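Side-chain contacts in methylthioribose-1-phosphate isomerase (Saccharomyces cerevisiae, PDB 1W2W), which catalyses the interconversion of 5-methylthioribose 1-phosphate and 5-methylthioribulose 1-phosphate in the methionine salvage pathway: residues I6-S11 / S135-V140; V177-N182 / G196-L201; T81-V86 / N96-F101; S43-M48 / A57-L62. All coordinates share one frame; numbering follows the deposited sequence.

Contact 1: residues I6-S11 / S135-V140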
loop_
_atom_site.group_PDB
_atom_site.type_symbol
_atom_site.label_atom_id
_atom_site.label_comp_id
_atom_site.label_asym_id
_atom_site.label_seq_id
_atom_site.Cartn_x
_atom_site.Cartn_y
_atom_site.Cartn_z
ATOM N N ILE A 6 -9.509 -8.085 23.760
ATOM C CA ILE A 6 -9.400 -7.805 25.190
ATOM C C ILE A 6 -10.110 -8.908 25.949
ATOM O O ILE A 6 -11.291 -9.157 25.715
ATOM C CB ILE A 6 -10.021 -6.422 25.504
ATOM C CG1 ILE A 6 -9.210 -5.318 24.811
ATOM C CG2 ILE A 6 -10.081 -6.177 27.023
ATOM C CD1 ILE A 6 -9.969 -4.001 24.686
ATOM N N VAL A 7 -9.388 -9.575 26.842
ATOM C CA VAL A 7 -9.999 -10.642 27.620
ATOM C C VAL A 7 -10.171 -10.128 29.043
ATOM O O VAL A 7 -9.188 -9.974 29.779
ATOM C CB VAL A 7 -9.170 -11.925 27.590
ATOM C CG1 VAL A 7 -9.867 -13.025 28.403
ATOM C CG2 VAL A 7 -8.983 -12.394 26.136
ATOM N N PHE A 8 -11.433 -9.889 29.391
ATOM C CA PHE A 8 -11.835 -9.248 30.642
ATOM C C PHE A 8 -12.598 -10.265 31.484
ATOM O O PHE A 8 -13.744 -10.586 31.180
ATOM C CB PHE A 8 -12.740 -8.047 30.309
ATOM C CG PHE A 8 -13.375 -7.405 31.507
ATOM C CD1 PHE A 8 -12.707 -7.347 32.721
ATOM C CD2 PHE A 8 -14.648 -6.847 31.419
ATOM C CE1 PHE A 8 -13.303 -6.750 33.830
ATOM C CE2 PHE A 8 -15.244 -6.248 32.511
ATOM C CZ PHE A 8 -14.571 -6.197 33.724
ATOM N N ASP A 9 -11.967 -10.797 32.529
ATOM C CA ASP A 9 -12.667 -11.699 33.431
ATOM C C ASP A 9 -13.264 -10.870 34.562
ATOM O O ASP A 9 -12.542 -10.388 35.442
ATOM C CB ASP A 9 -11.676 -12.721 33.988
ATOM C CG ASP A 9 -12.323 -13.737 34.896
ATOM O OD1 ASP A 9 -13.513 -13.612 35.265
ATOM O OD2 ASP A 9 -11.684 -14.722 35.297
ATOM N N ARG A 10 -14.584 -10.715 34.520
ATOM C CA ARG A 10 -15.299 -9.827 35.427
ATOM C C ARG A 10 -15.916 -10.603 36.581
ATOM O O ARG A 10 -16.649 -10.043 37.401
ATOM C CB ARG A 10 -16.377 -9.075 34.644
ATOM C CG ARG A 10 -17.573 -9.944 34.262
ATOM C CD ARG A 10 -18.700 -9.176 33.579
ATOM N NE ARG A 10 -18.284 -8.662 32.277
ATOM C CZ ARG A 10 -19.018 -7.841 31.533
ATOM N NH1 ARG A 10 -20.207 -7.435 31.966
ATOM N NH2 ARG A 10 -18.562 -7.424 30.359
ATOM N N SER A 11 -15.617 -11.894 36.646
ATOM C CA SER A 11 -16.360 -12.810 37.505
ATOM C C SER A 11 -16.179 -12.508 38.992
ATOM O O SER A 11 -17.062 -12.802 39.806
ATOM C CB SER A 11 -15.976 -14.253 37.202
ATOM O OG SER A 11 -14.662 -14.529 37.641
ATOM N N SER A 135 -18.104 1.639 41.387
ATOM C CA SER A 135 -18.797 2.372 40.327
ATOM C C SER A 135 -18.044 2.256 39.001
ATOM O O SER A 135 -18.657 2.211 37.930
ATOM C CB SER A 135 -18.951 3.845 40.712
ATOM O OG SER A 135 -19.742 3.973 41.887
ATOM N N LEU A 136 -16.718 2.221 39.077
ATOM C CA LEU A 136 -15.895 2.039 37.890
ATOM C C LEU A 136 -16.074 0.645 37.298
ATOM O O LEU A 136 -16.121 0.496 36.069
ATOM C CB LEU A 136 -14.418 2.316 38.200
ATOM C CG LEU A 136 -13.434 2.190 37.031
ATOM C CD1 LEU A 136 -13.800 3.121 35.878
ATOM C CD2 LEU A 136 -11.991 2.424 37.483
ATOM N N TYR A 137 -16.171 -0.372 38.156
ATOM C CA TYR A 137 -16.490 -1.718 37.692
ATOM C C TYR A 137 -17.799 -1.702 36.905
ATOM O O TYR A 137 -17.887 -2.252 35.799
ATOM C CB TYR A 137 -16.654 -2.690 38.868
ATOM C CG TYR A 137 -17.114 -4.071 38.435
ATOM C CD1 TYR A 137 -16.216 -4.988 37.893
ATOM C CD2 TYR A 137 -18.446 -4.460 38.570
ATOM C CE1 TYR A 137 -16.639 -6.261 37.494
ATOM C CE2 TYR A 137 -18.866 -5.717 38.177
ATOM C CZ TYR A 137 -17.963 -6.608 37.643
ATOM O OH TYR A 137 -18.390 -7.863 37.257
ATOM N N ASN A 138 -18.823 -1.082 37.488
ATOM C CA ASN A 138 -20.104 -0.955 36.785
ATOM C C ASN A 138 -19.915 -0.226 35.460
ATOM O O ASN A 138 -20.490 -0.620 34.437
ATOM C CB ASN A 138 -21.150 -0.247 37.652
ATOM C CG ASN A 138 -21.623 -1.120 38.796
ATOM O OD1 ASN A 138 -21.363 -2.323 38.808
ATOM N ND2 ASN A 138 -22.312 -0.524 39.759
ATOM N N TYR A 139 -19.108 0.831 35.475
ATOM C CA TYR A 139 -18.927 1.630 34.268
ATOM C C TYR A 139 -18.292 0.807 33.150
ATOM O O TYR A 139 -18.752 0.832 31.992
ATOM C CB TYR A 139 -18.087 2.892 34.510
ATOM C CG TYR A 139 -17.719 3.532 33.189
ATOM C CD1 TYR A 139 -18.655 4.270 32.481
ATOM C CD2 TYR A 139 -16.447 3.380 32.642
ATOM C CE1 TYR A 139 -18.337 4.846 31.265
ATOM C CE2 TYR A 139 -16.114 3.959 31.416
ATOM C CZ TYR A 139 -17.071 4.686 30.737
ATOM O OH TYR A 139 -16.800 5.281 29.532
ATOM N N VAL A 140 -17.222 0.090 33.481
ATOM C CA VAL A 140 -16.525 -0.664 32.442
ATOM C C VAL A 140 -17.363 -1.820 31.890
ATOM O O VAL A 140 -17.318 -2.103 30.685
ATOM C CB VAL A 140 -15.100 -1.107 32.848
ATOM C CG1 VAL A 140 -14.285 0.104 33.275
ATOM C CG2 VAL A 140 -15.125 -2.173 33.938
#
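F8 and R10 meet Y137 and V140 where the edge strand 6-9 of the N-terminal antiparallel three-stranded sheet lies against the long helix 129-168. The apolar part centres on the tip of the F8 ring, whose CZ lies 4.1 Å from V140 CG2 and 4.3 Å from Y137 CE1. With its CG anti to the backbone N (chi1 172°), F8 reaches out from the strand toward the helix, where C141 and I144 also touch it; L62 of helix 53-73 packs on the same ring. R10 CB rests over one face of this ring, offset toward its rim.

The polar part is a single hydrogen bond from a side chain to the main chain, just past the end of the strand: Y137 OH donates to R10 O at 2.8 Å, the donor tilted 21° from the carbonyl plane. An alanine in place of Y137 would probably leave R10 O without this donor and open a gap beside the F8 ring. The arginine's charged end turns off elsewhere: its NH2 forms a salt bridge with D145, about two turns beyond Y137 on the same helix. Nearer the backbone, R10 CB stands 3.5 Å from Y137 OH.

Contact 2: residues V177-N182 / G196-L201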
loop_
_atom_site.group_PDB
_atom_site.type_symbol
_atom_site.label_atom_id
_atom_site.label_comp_id
_atom_site.label_asym_id
_atom_site.label_seq_id
_atom_site.Cartn_x
_atom_site.Cartn_y
_atom_site.Cartn_z
ATOM N N VAL A 177 -18.315 -5.732 -1.382
ATOM C CA VAL A 177 -18.028 -4.473 -0.695
ATOM C C VAL A 177 -16.531 -4.322 -0.469
ATOM O O VAL A 177 -15.775 -5.315 -0.458
ATOM C CB VAL A 177 -18.706 -4.423 0.688
ATOM C CG1 VAL A 177 -20.223 -4.644 0.560
ATOM C CG2 VAL A 177 -18.063 -5.465 1.600
ATOM N N LEU A 178 -16.128 -3.063 -0.308
ATOM C CA LEU A 178 -14.757 -2.687 0.040
ATOM C C LEU A 178 -14.726 -2.342 1.521
ATOM O O LEU A 178 -15.711 -1.826 2.053
ATOM C CB LEU A 178 -14.358 -1.443 -0.758
ATOM C CG LEU A 178 -14.029 -1.736 -2.229
ATOM C CD1 LEU A 178 -14.216 -0.476 -3.079
ATOM C CD2 LEU A 178 -12.594 -2.271 -2.362
ATOM N N THR A 179 -13.603 -2.605 2.185
ATOM C CA THR A 179 -13.408 -2.054 3.528
ATOM C C THR A 179 -11.927 -1.733 3.774
ATOM O O THR A 179 -11.075 -2.142 3.002
ATOM C CB THR A 179 -14.022 -2.992 4.607
ATOM O OG1 THR A 179 -14.133 -2.293 5.867
ATOM C CG2 THR A 179 -13.144 -4.227 4.895
ATOM N N ILE A 180 -11.633 -0.990 4.839
ATOM C CA ILE A 180 -10.267 -0.540 5.110
ATOM C C ILE A 180 -10.004 -0.732 6.597
ATOM O O ILE A 180 -10.937 -0.710 7.412
ATOM C CB ILE A 180 -10.107 0.964 4.732
ATOM C CG1 ILE A 180 -8.630 1.405 4.738
ATOM C CG2 ILE A 180 -10.969 1.852 5.642
ATOM C CD1 ILE A 180 -8.419 2.844 4.195
ATOM N N CYS A 181 -8.733 -0.926 6.933
ATOM C CA CYS A 181 -8.282 -1.012 8.323
ATOM C C CYS A 181 -8.845 -2.270 8.985
ATOM O O CYS A 181 -9.155 -3.258 8.303
ATOM C CB CYS A 181 -8.656 0.239 9.127
ATOM S SG CYS A 181 -7.549 0.545 10.545
ATOM N N ASN A 182 -8.961 -2.220 10.308
ATOM C CA ASN A 182 -9.597 -3.298 11.050
ATOM C C ASN A 182 -10.638 -2.708 11.996
ATOM O O ASN A 182 -10.327 -1.863 12.851
ATOM C CB ASN A 182 -8.582 -4.170 11.809
ATOM C CG ASN A 182 -9.274 -5.200 12.699
ATOM O OD1 ASN A 182 -9.445 -4.985 13.906
ATOM N ND2 ASN A 182 -9.714 -6.302 12.102
ATOM N N GLY A 196 -18.763 -5.241 11.434
ATOM C CA GLY A 196 -20.068 -5.645 11.947
ATOM C C GLY A 196 -21.138 -5.647 10.867
ATOM O O GLY A 196 -21.925 -6.587 10.737
ATOM N N VAL A 197 -21.169 -4.579 10.085
ATOM C CA VAL A 197 -22.117 -4.475 8.981
ATOM C C VAL A 197 -21.867 -5.590 7.985
ATOM O O VAL A 197 -22.800 -6.204 7.472
ATOM C CB VAL A 197 -21.993 -3.120 8.255
ATOM C CG1 VAL A 197 -22.877 -3.108 6.990
ATOM C CG2 VAL A 197 -22.402 -1.990 9.204
ATOM N N ILE A 198 -20.593 -5.836 7.695
ATOM C CA ILE A 198 -20.226 -6.908 6.778
ATOM C C ILE A 198 -20.661 -8.269 7.342
ATOM O O ILE A 198 -21.189 -9.124 6.609
ATOM C CB ILE A 198 -18.715 -6.812 6.483
ATOM C CG1 ILE A 198 -18.471 -5.645 5.510
ATOM C CG2 ILE A 198 -18.153 -8.131 5.934
ATOM C CD1 ILE A 198 -17.023 -5.137 5.563
ATOM N N ARG A 199 -20.479 -8.460 8.646
ATOM C CA ARG A 199 -20.941 -9.692 9.272
ATOM C C ARG A 199 -22.448 -9.862 9.181
ATOM O O ARG A 199 -22.933 -10.973 8.935
ATOM C CB ARG A 199 -20.470 -9.787 10.723
ATOM C CG ARG A 199 -19.010 -10.166 10.827
ATOM C CD ARG A 199 -18.433 -10.020 12.233
ATOM N NE ARG A 199 -17.189 -10.783 12.342
ATOM C CZ ARG A 199 -16.148 -10.424 13.085
ATOM N NH1 ARG A 199 -16.195 -9.304 13.801
ATOM N NH2 ARG A 199 -15.067 -11.195 13.121
ATOM N N SER A 200 -23.187 -8.776 9.390
ATOM C CA SER A 200 -24.645 -8.813 9.251
ATOM C C SER A 200 -25.077 -9.108 7.822
ATOM O O SER A 200 -25.999 -9.909 7.588
ATOM C CB SER A 200 -25.276 -7.507 9.731
ATOM O OG SER A 200 -25.094 -7.365 11.133
ATOM N N LEU A 201 -24.402 -8.473 6.868
ATOM C CA LEU A 201 -24.642 -8.771 5.461
ATOM C C LEU A 201 -24.367 -10.241 5.137
ATOM O O LEU A 201 -25.093 -10.871 4.355
ATOM C CB LEU A 201 -23.821 -7.834 4.573
ATOM C CG LEU A 201 -24.365 -6.402 4.447
ATOM C CD1 LEU A 201 -23.335 -5.527 3.724
ATOM C CD2 LEU A 201 -25.704 -6.385 3.676
#
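I198, on helix 194-210, lies against V177 and T179, alternate residues whose side chains leave the same side of strand 174-179. The backbones come closest at V177 and I198, whose CA atoms are 8.2 Å apart, and no hydrogen bond crosses between the segments.

From its CB, which points to the strand, the isoleucine sends CG1 anti to its carbonyl carbon (chi1 -75°), and this branch carries the contact. CG1 meets V177 CG2 at 3.9 Å, the two side chains running past each other in opposite directions. One bond further out, CD1 stays within 4.1 Å of V177 CG2 but lies closer to the threonine, with T179 CB at 3.8 Å and T179 CG2 at 4.0 Å. The tip therefore bridges the two strand residues and touches the threonine mainly through CB and CG2. The T179 hydroxyl, anti to its own backbone N, has its polar partner outside the segments, bonding through OG1 to the backbone of another protein chain.

The surroundings tie this packing to the assembly. L201, one turn beyond I198, packs on A159, L162 and I163 of helix 129-168, while V177, L178 and T179 pair in a parallel ladder with a strand of another chain, so the sheet continues across the interface. Beyond the strand the chain runs on to C181, predicted to be the transition-state stabiliser. A helix packed on a strand of a parallel sheet, with a putative active-site loop leaving the strand's C-terminal end, is consistent with the Rossmann-like architecture of the eIF-2B-related family.

Contact 3: residues T81-V86 / N96-F101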
loop_
_atom_site.group_PDB
_atom_site.type_symbol
_atom_site.label_atom_id
_atom_site.label_comp_id
_atom_site.label_asym_id
_atom_site.label_seq_id
_atom_site.Cartn_x
_atom_site.Cartn_y
_atom_site.Cartn_z
ATOM N N THR A 81 2.771 3.081 45.809
ATOM C CA THR A 81 3.621 4.067 46.474
ATOM C C THR A 81 3.584 5.428 45.800
ATOM O O THR A 81 4.124 6.398 46.337
ATOM C CB THR A 81 5.072 3.579 46.628
ATOM O OG1 THR A 81 5.716 3.552 45.348
ATOM C CG2 THR A 81 5.097 2.124 47.091
ATOM N N LEU A 82 2.940 5.498 44.634
ATOM C CA LEU A 82 2.707 6.771 43.960
ATOM C C LEU A 82 1.649 7.575 44.693
ATOM O O LEU A 82 1.527 8.784 44.490
ATOM C CB LEU A 82 2.257 6.546 42.517
ATOM C CG LEU A 82 3.260 5.893 41.563
ATOM C CD1 LEU A 82 2.632 5.716 40.182
ATOM C CD2 LEU A 82 4.560 6.686 41.471
ATOM N N TYR A 83 0.884 6.892 45.541
ATOM C CA TYR A 83 -0.309 7.476 46.149
ATOM C C TYR A 83 -0.125 7.760 47.632
ATOM O O TYR A 83 0.452 6.953 48.355
ATOM C CB TYR A 83 -1.509 6.545 45.983
ATOM C CG TYR A 83 -2.022 6.450 44.561
ATOM C CD1 TYR A 83 -3.054 7.274 44.120
ATOM C CD2 TYR A 83 -1.476 5.540 43.662
ATOM C CE1 TYR A 83 -3.537 7.192 42.818
ATOM C CE2 TYR A 83 -1.948 5.450 42.361
ATOM C CZ TYR A 83 -2.979 6.280 41.944
ATOM O OH TYR A 83 -3.451 6.194 40.648
ATOM N N SER A 84 -0.635 8.907 48.073
ATOM C CA SER A 84 -0.830 9.178 49.494
ATOM C C SER A 84 -2.220 8.693 49.926
ATOM O O SER A 84 -3.195 9.461 49.901
ATOM C CB SER A 84 -0.658 10.680 49.756
ATOM O OG SER A 84 -0.867 11.002 51.117
ATOM N N LEU A 85 -2.305 7.421 50.315
ATOM C CA LEU A 85 -3.589 6.739 50.469
ATOM C C LEU A 85 -4.323 7.208 51.714
ATOM O O LEU A 85 -5.522 6.972 51.868
ATOM C CB LEU A 85 -3.403 5.219 50.531
ATOM C CG LEU A 85 -2.915 4.537 49.250
ATOM C CD1 LEU A 85 -2.762 3.033 49.461
ATOM C CD2 LEU A 85 -3.877 4.832 48.097
ATOM N N VAL A 86 -3.593 7.882 52.595
ATOM C CA VAL A 86 -4.166 8.385 53.836
ATOM C C VAL A 86 -5.270 9.427 53.617
ATOM O O VAL A 86 -6.023 9.747 54.536
ATOM C CB VAL A 86 -3.058 8.940 54.751
ATOM C CG1 VAL A 86 -2.397 10.164 54.127
ATOM C CG2 VAL A 86 -3.592 9.234 56.151
ATOM N N ASN A 96 -6.011 11.592 38.968
ATOM C CA ASN A 96 -6.319 12.497 37.865
ATOM C C ASN A 96 -5.122 12.756 36.968
ATOM O O ASN A 96 -5.254 12.820 35.747
ATOM C CB ASN A 96 -6.943 13.805 38.355
ATOM C CG ASN A 96 -8.424 13.659 38.634
ATOM O OD1 ASN A 96 -9.162 13.076 37.831
ATOM N ND2 ASN A 96 -8.867 14.172 39.774
ATOM N N LYS A 97 -3.950 12.884 37.575
ATOM C CA LYS A 97 -2.717 13.068 36.816
ATOM C C LYS A 97 -2.456 11.840 35.940
ATOM O O LYS A 97 -2.059 11.961 34.781
ATOM C CB LYS A 97 -1.554 13.312 37.779
ATOM C CG LYS A 97 -0.195 13.551 37.130
ATOM C CD LYS A 97 0.798 14.060 38.185
ATOM C CE LYS A 97 1.674 12.946 38.737
ATOM N NZ LYS A 97 3.039 13.026 38.127
ATOM N N ARG A 98 -2.694 10.659 36.494
ATOM C CA ARG A 98 -2.463 9.430 35.746
ATOM C C ARG A 98 -3.508 9.218 34.643
ATOM O O ARG A 98 -3.194 8.655 33.587
ATOM C CB ARG A 98 -2.341 8.233 36.695
ATOM C CG ARG A 98 -0.990 8.245 37.403
ATOM C CD ARG A 98 -0.847 7.219 38.493
ATOM N NE ARG A 98 -0.719 5.862 37.960
ATOM C CZ ARG A 98 0.331 5.414 37.293
ATOM N NH1 ARG A 98 1.369 6.208 37.053
ATOM N NH2 ARG A 98 0.348 4.160 36.870
ATOM N N LEU A 99 -4.732 9.691 34.874
ATOM C CA LEU A 99 -5.733 9.753 33.802
ATOM C C LEU A 99 -5.338 10.680 32.657
ATOM O O LEU A 99 -5.538 10.351 31.485
ATOM C CB LEU A 99 -7.123 10.098 34.351
ATOM C CG LEU A 99 -7.740 9.116 35.347
ATOM C CD1 LEU A 99 -8.997 9.731 35.966
ATOM C CD2 LEU A 99 -8.070 7.786 34.654
ATOM N N ASP A 100 -4.773 11.836 32.983
ATOM C CA ASP A 100 -4.200 12.710 31.961
ATOM C C ASP A 100 -3.033 12.075 31.199
ATOM O O ASP A 100 -2.909 12.253 29.987
ATOM C CB ASP A 100 -3.799 14.074 32.554
ATOM C CG ASP A 100 -4.987 14.837 33.138
ATOM O OD1 ASP A 100 -6.152 14.487 32.842
ATOM O OD2 ASP A 100 -4.849 15.809 33.917
ATOM N N PHE A 101 -2.180 11.333 31.904
ATOM C CA PHE A 101 -1.092 10.590 31.266
ATOM C C PHE A 101 -1.680 9.594 30.260
ATOM O O PHE A 101 -1.276 9.556 29.085
ATOM C CB PHE A 101 -0.270 9.881 32.349
ATOM C CG PHE A 101 0.788 8.952 31.824
ATOM C CD1 PHE A 101 1.773 9.410 30.960
ATOM C CD2 PHE A 101 0.789 7.619 32.201
ATOM C CE1 PHE A 101 2.747 8.549 30.479
ATOM C CE2 PHE A 101 1.765 6.753 31.726
ATOM C CZ PHE A 101 2.744 7.221 30.867
#
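The loop 81-86 passes helix 88-103 at some distance, the closest CA atoms being those of L82 and R98 at 10.1 Å, and side chains span the interval, chiefly that of R98. L82 points toward the helix and lays its CD1 over one face of the R98 guanidinium, offset toward the rim. There L82 CD1 is 3.4 Å from R98 NH1 and 3.7 Å from R98 CZ. The two side chains cross at about a right angle, and CD1 is the leucine atom that meets the flat group.

Y83 approaches differently. Its hydroxyl lies at the edge of the guanidinium, near the plane, with Y83 OH 3.5 Å from R98 CD. At 81° to each other, the ring and guanidinium planes are not stacked, and no hydrogen bond joins this pair directly. The contact lies in the helical N-terminal part of the chain, where the loop between helices 53-73 and 88-103 folds back along the latter; Y83 also packs on T91, V94 and L95 within it.

A bend at chi3 (72°) turns the end of the arginine chain, and the head it carries is gripped by two carboxylates: NE forms a salt bridge with E67 of helix 53-73 and NH2 another with D39 of helix 38-46. Replacing R98, itself buried, with a leucine would probably leave both acids without their charged mate, and L82 CD1 without the flat surface beneath it. The same E67 OE1 that meets R98 NE is also hydrogen-bonded to Y83 OH, so one carboxylate oxygen serves both the tyrosine and the arginine.

Contact 4: residues S43-M48 / A57-L62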
loop_
_atom_site.group_PDB
_atom_site.type_symbol
_atom_site.label_atom_id
_atom_site.label_comp_id
_atom_site.label_asym_id
_atom_site.label_seq_id
_atom_site.Cartn_x
_atom_site.Cartn_y
_atom_site.Cartn_z
ATOM N N SER A 43 1.006 1.888 27.851
ATOM C CA SER A 43 2.017 1.243 27.025
ATOM C C SER A 43 1.409 0.480 25.855
ATOM O O SER A 43 1.892 0.602 24.724
ATOM C CB SER A 43 2.903 0.311 27.842
ATOM O OG SER A 43 3.915 -0.242 27.007
ATOM N N VAL A 44 0.358 -0.299 26.105
ATOM C CA VAL A 44 -0.205 -1.068 24.989
ATOM C C VAL A 44 -0.929 -0.193 23.968
ATOM O O VAL A 44 -1.001 -0.550 22.792
ATOM C CB VAL A 44 -1.090 -2.243 25.421
ATOM C CG1 VAL A 44 -0.295 -3.229 26.297
ATOM C CG2 VAL A 44 -2.370 -1.748 26.121
ATOM N N ILE A 45 -1.463 0.943 24.408
ATOM C CA ILE A 45 -2.093 1.877 23.486
ATOM C C ILE A 45 -1.038 2.602 22.646
ATOM O O ILE A 45 -1.123 2.660 21.423
ATOM C CB ILE A 45 -2.990 2.892 24.221
ATOM C CG1 ILE A 45 -4.188 2.188 24.875
ATOM C CG2 ILE A 45 -3.473 3.972 23.247
ATOM C CD1 ILE A 45 -4.921 3.089 25.905
ATOM N N LYS A 46 -0.029 3.147 23.312
ATOM C CA LYS A 46 0.944 3.977 22.610
ATOM C C LYS A 46 1.706 3.156 21.568
ATOM O O LYS A 46 1.968 3.628 20.468
ATOM C CB LYS A 46 1.880 4.614 23.632
ATOM C CG LYS A 46 3.098 5.301 23.074
ATOM C CD LYS A 46 2.734 6.598 22.391
ATOM C CE LYS A 46 3.991 7.457 22.187
ATOM N NZ LYS A 46 3.655 8.698 21.439
ATOM N N SER A 47 2.033 1.922 21.927
ATOM C CA SER A 47 2.764 1.020 21.047
ATOM C C SER A 47 1.859 0.317 20.027
ATOM O O SER A 47 2.356 -0.369 19.130
ATOM C CB SER A 47 3.518 -0.020 21.882
ATOM O OG SER A 47 2.622 -1.002 22.382
HETATM N N MSE A 48 0.544 0.483 20.158
HETATM C CA MSE A 48 -0.407 -0.144 19.222
HETATM C C MSE A 48 -0.462 -1.664 19.332
HETATM O O MSE A 48 -0.797 -2.387 18.377
HETATM C CB MSE A 48 -0.178 0.328 17.788
HETATM C CG MSE A 48 -0.427 1.820 17.643
HETATM SE SE MSE A 48 -0.288 2.466 15.804
HETATM C CE MSE A 48 -1.903 1.628 15.000
ATOM N N ALA A 57 -10.277 2.718 24.068
ATOM C CA ALA A 57 -11.075 3.216 25.193
ATOM C C ALA A 57 -11.332 2.144 26.242
ATOM O O ALA A 57 -11.293 2.407 27.451
ATOM C CB ALA A 57 -12.390 3.785 24.699
ATOM N N ILE A 58 -11.620 0.927 25.793
ATOM C CA ILE A 58 -11.899 -0.159 26.729
ATOM C C ILE A 58 -10.657 -0.570 27.523
ATOM O O ILE A 58 -10.725 -0.693 28.751
ATOM C CB ILE A 58 -12.512 -1.385 26.001
ATOM C CG1 ILE A 58 -13.922 -1.044 25.490
ATOM C CG2 ILE A 58 -12.569 -2.600 26.950
ATOM C CD1 ILE A 58 -14.409 -1.976 24.367
ATOM N N VAL A 59 -9.530 -0.790 26.848
ATOM C CA VAL A 59 -8.315 -1.149 27.600
ATOM C C VAL A 59 -7.856 -0.025 28.528
ATOM O O VAL A 59 -7.420 -0.285 29.659
ATOM C CB VAL A 59 -7.142 -1.637 26.718
ATOM C CG1 VAL A 59 -6.459 -0.466 26.012
ATOM C CG2 VAL A 59 -6.088 -2.337 27.604
ATOM N N GLY A 60 -7.970 1.217 28.063
ATOM C CA GLY A 60 -7.657 2.376 28.893
ATOM C C GLY A 60 -8.494 2.403 30.167
ATOM O O GLY A 60 -7.955 2.509 31.282
ATOM N N SER A 61 -9.811 2.307 29.993
ATOM C CA SER A 61 -10.754 2.267 31.103
ATOM C C SER A 61 -10.456 1.103 32.056
ATOM O O SER A 61 -10.412 1.285 33.266
ATOM C CB SER A 61 -12.189 2.175 30.577
ATOM O OG SER A 61 -12.508 3.327 29.813
ATOM N N LEU A 62 -10.253 -0.089 31.504
ATOM C CA LEU A 62 -9.951 -1.267 32.302
ATOM C C LEU A 62 -8.660 -1.106 33.101
ATOM O O LEU A 62 -8.579 -1.575 34.243
ATOM C CB LEU A 62 -9.890 -2.534 31.439
ATOM C CG LEU A 62 -11.245 -3.068 30.980
ATOM C CD1 LEU A 62 -11.030 -4.146 29.927
ATOM C CD2 LEU A 62 -12.039 -3.635 32.143
#
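Between segments 43-48 and 57-62, on helices 38-46 and 53-73, the nearest CA atoms are those of I45 and G60, 7.8 Å apart. The first helix ends in a Schellman motif, where M48, a selenomethionine with positive phi (68°), lets the chain turn away toward the second.

V59 lies between the two side chains facing it and gives one methyl to each. Its CG1 sits 3.7 Å from I45 CG1, as these two side chains run alongside but point opposite ways, and its CG2 touches V44 CG2 at 4.0 Å. This division follows from chi1 of V59 (76°), which sets CG2 anti to the backbone N and CG1 between that N and the carbonyl carbon. The end of I45 passes on to the helix backbone, its CD1 reaching G60 CA at 4.1 Å; a CB on G60 would just touch this methyl.

On the helix carrying V59, S61 OG donates to A57 O at 2.8 Å, and S61 N reaches the same oxygen from the opposite face of its plane, so this hydroxyl is satisfied within its own helix. No polar bond crosses between the segments: their association here rests on buried aliphatic surfaces fitting together.

How the contacts relate
Contacts 1, 3 and 4 belong to the helical body around the N-terminal sheet, whereas contact 2 lies toward the other end of this elongated chain, the N-terminal part of the isomerase. In sequence, contact 4 closes first and contact 3 next; both fall within the span joined by contact 1, and contact 2 follows. Contacts 1 and 4, with centres 15 Å apart, touch directly: I6 packs on I58 and L62, and V140 on L62, so helix 53-73 links them into one hydrophobic core. Contact 3 lies about 18 Å from contact 4, centre to centre, and about 41 Å from contact 2. The long helix 129-168 runs from contact 1 toward contact 2 and is followed by strand 174-179.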